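PDB 2B0R: possible adenyl cyclase-associated protein from Cryptosporidium parvum, which probably binds and sequesters monomeric actin, helping to regulate actin turnover, like other cyclase-associated proteins. Local coordinates for residues E97-G101 / C102-V106. Residues are numbered along the deposited sequence; the frame is centred on the assembly and turned at random.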
ATOM      1  N   GLU A  97      14.647   4.868  -7.150  1.00 54.35           N
ATOM      2  CA  GLU A  97      13.453   4.471  -7.901  1.00 55.09           C
ATOM      3  C   GLU A  97      13.661   3.289  -8.836  1.00 56.57           C
ATOM      4  O   GLU A  97      14.711   3.171  -9.514  1.00 54.95           O
ATOM      5  CB  GLU A  97      12.874   5.621  -8.702  1.00 56.34           C
ATOM      6  CG  GLU A  97      11.520   5.222  -9.254  1.00 62.26           C
ATOM      7  CD  GLU A  97      10.884   6.238 -10.150  1.00 65.59           C
ATOM      8  OE1 GLU A  97      11.501   7.293 -10.445  1.00 67.15           O
ATOM      9  OE2 GLU A  97       9.736   5.963 -10.570  1.00 70.20           O
ATOM     10  N   ASN A  98      12.647   2.416  -8.859  1.00 57.43           N
ATOM     11  CA  ASN A  98      12.573   1.339  -9.822  1.00 58.83           C
ATOM     12  C   ASN A  98      13.818   0.455  -9.742  1.00 57.95           C
ATOM     13  O   ASN A  98      14.548   0.291 -10.717  1.00 61.19           O
ATOM     14  CB  ASN A  98      12.381   1.927 -11.238  1.00 62.82           C
ATOM     15  CG  ASN A  98      12.062   0.864 -12.272  1.00 65.46           C
ATOM     16  OD1 ASN A  98      11.691  -0.255 -11.922  1.00 65.16           O
ATOM     17  ND2 ASN A  98      12.227   1.203 -13.555  1.00 64.62           N
ATOM     18  N   CYS A  99      14.081  -0.088  -8.570  1.00 53.52           N
ATOM     19  CA  CYS A  99      15.231  -0.934  -8.416  1.00 53.09           C
ATOM     20  C   CYS A  99      14.777  -2.272  -7.871  1.00 54.87           C
ATOM     21  O   CYS A  99      13.792  -2.336  -7.113  1.00 57.59           O
ATOM     22  CB  CYS A  99      16.274  -0.261  -7.520  1.00 56.43           C
ATOM     23  SG  CYS A  99      17.047   1.170  -8.309  1.00 54.48           S
ATOM     24  N   VAL A 100      15.453  -3.351  -8.275  1.00 53.29           N
ATOM     25  CA  VAL A 100      14.969  -4.672  -7.937  1.00 51.91           C
ATOM     26  C   VAL A 100      16.073  -5.594  -7.475  1.00 49.98           C
ATOM     27  O   VAL A 100      17.072  -5.763  -8.142  1.00 49.64           O
ATOM     28  CB  VAL A 100      14.156  -5.303  -9.098  1.00 54.59           C
ATOM     29  CG1 VAL A 100      13.544  -6.656  -8.665  1.00 52.59           C
ATOM     30  CG2 VAL A 100      13.013  -4.364  -9.530  1.00 55.48           C
ATOM     31  N   GLY A 101      15.876  -6.198  -6.314  1.00 50.14           N
ATOM     32  CA  GLY A 101      16.896  -7.036  -5.707  1.00 51.90           C
ATOM     33  C   GLY A 101      18.209  -6.300  -5.672  1.00 55.86           C
ATOM     34  O   GLY A 101      19.217  -6.799  -6.187  1.00 58.12           O
ATOM     35  N   CYS A 102      18.197  -5.084  -5.121  1.00 56.23           N
ATOM     36  CA  CYS A 102      19.444  -4.325  -4.938  1.00 56.99           C
ATOM     37  C   CYS A 102      19.807  -4.243  -3.478  1.00 56.03           C
ATOM     38  O   CYS A 102      18.947  -4.479  -2.619  1.00 58.36           O
ATOM     39  CB  CYS A 102      19.322  -2.941  -5.518  1.00 59.29           C
ATOM     40  SG  CYS A 102      19.517  -2.954  -7.275  1.00 60.94           S
ATOM     41  N   ILE A 103      21.085  -3.958  -3.206  1.00 53.81           N
ATOM     42  CA  ILE A 103      21.587  -3.722  -1.844  1.00 53.76           C
ATOM     43  C   ILE A 103      22.266  -2.388  -1.844  1.00 54.26           C
ATOM     44  O   ILE A 103      23.050  -2.083  -2.761  1.00 55.24           O
ATOM     45  CB  ILE A 103      22.587  -4.785  -1.391  1.00 55.07           C
ATOM     46  CG1 ILE A 103      21.920  -6.174  -1.360  1.00 56.24           C
ATOM     47  CG2 ILE A 103      23.169  -4.441   0.004  1.00 52.02           C
ATOM     48  CD1 ILE A 103      22.925  -7.350  -1.316  1.00 56.64           C
ATOM     49  N   PHE A 104      21.954  -1.574  -0.840  1.00 51.39           N
ATOM     50  CA  PHE A 104      22.544  -0.254  -0.738  1.00 50.61           C
ATOM     51  C   PHE A 104      23.266  -0.143   0.581  1.00 53.96           C
ATOM     52  O   PHE A 104      22.699  -0.486   1.621  1.00 59.11           O
ATOM     53  CB  PHE A 104      21.467   0.845  -0.840  1.00 45.93           C
ATOM     54  CG  PHE A 104      20.692   0.818  -2.129  1.00 44.67           C
ATOM     55  CD1 PHE A 104      19.493   0.110  -2.227  1.00 46.43           C
ATOM     56  CD2 PHE A 104      21.150   1.488  -3.238  1.00 44.01           C
ATOM     57  CE1 PHE A 104      18.780   0.080  -3.423  1.00 47.01           C
ATOM     58  CE2 PHE A 104      20.457   1.453  -4.421  1.00 43.89           C
ATOM     59  CZ  PHE A 104      19.273   0.749  -4.517  1.00 45.50           C
ATOM     60  N   LEU A 105      24.510   0.327   0.555  1.00 51.60           N
ATOM     61  CA  LEU A 105      25.172   0.717   1.779  1.00 50.76           C
ATOM     62  C   LEU A 105      25.372   2.186   1.693  1.00 48.24           C
ATOM     63  O   LEU A 105      25.872   2.682   0.698  1.00 50.06           O
ATOM     64  CB  LEU A 105      26.508  -0.000   1.961  1.00 52.28           C
ATOM     65  CG  LEU A 105      27.228   0.189   3.315  1.00 53.88           C
ATOM     66  CD1 LEU A 105      26.691  -0.738   4.395  1.00 52.38           C
ATOM     67  CD2 LEU A 105      28.739  -0.044   3.164  1.00 53.83           C
ATOM     68  N   VAL A 106      24.950   2.900   2.729  1.00 46.82           N
ATOM     69  CA  VAL A 106      25.063   4.360   2.748  1.00 43.47           C
ATOM     70  C   VAL A 106      25.652   4.851   4.053  1.00 46.18           C
ATOM     71  O   VAL A 106      25.587   4.177   5.097  1.00 48.21           O
ATOM     72  CB  VAL A 106      23.701   5.080   2.473  1.00 41.99           C
ATOM     73  CG1 VAL A 106      23.087   4.638   1.144  1.00 37.94           C
ATOM     74  CG2 VAL A 106      22.730   4.894   3.613  1.00 38.04           C
TER
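Val100 O has two atoms of Cys102 nearby without a hydrogen bond from the N: Cys102 N lies 3.3 Å from Val100 O at too poor an angle, and Cys102 SG is 3.8 Å from that oxygen. No hydrogen bond joins 97-101 to 102-106; their contact rests on the glycine turn and apolar side chains, while Val100 and Cys99 make backbone bonds to Ser80 and Asp119. Gly101 makes the turn in the left-handed helical region (phi 50°, psi 53°), between extended residues on both sides. Chain direction changes here from strand 93-100 to strand 102-106, which belong to different sheets: this is one corner of a coil in the parallel beta-helix, the right-handed fold of the CAP C-terminal domain. Inside the bend, Cys102 SG sits anti to its own carbonyl carbon (chi1 -79°) and comes within 4.2 Å of Cys99 CB. The two sulfurs, Cys99 SG and Cys102 SG, are 4.9 Å apart, too far for a disulfide. Phe104 reaches back toward the corner, its CZ 4.4 Å from Cys99 CB, which lies at the ring edge near the ring plane. Neighbouring coils add Val77 and Leu123 against Phe104, while Ile121 touches both Cys102 and Phe104.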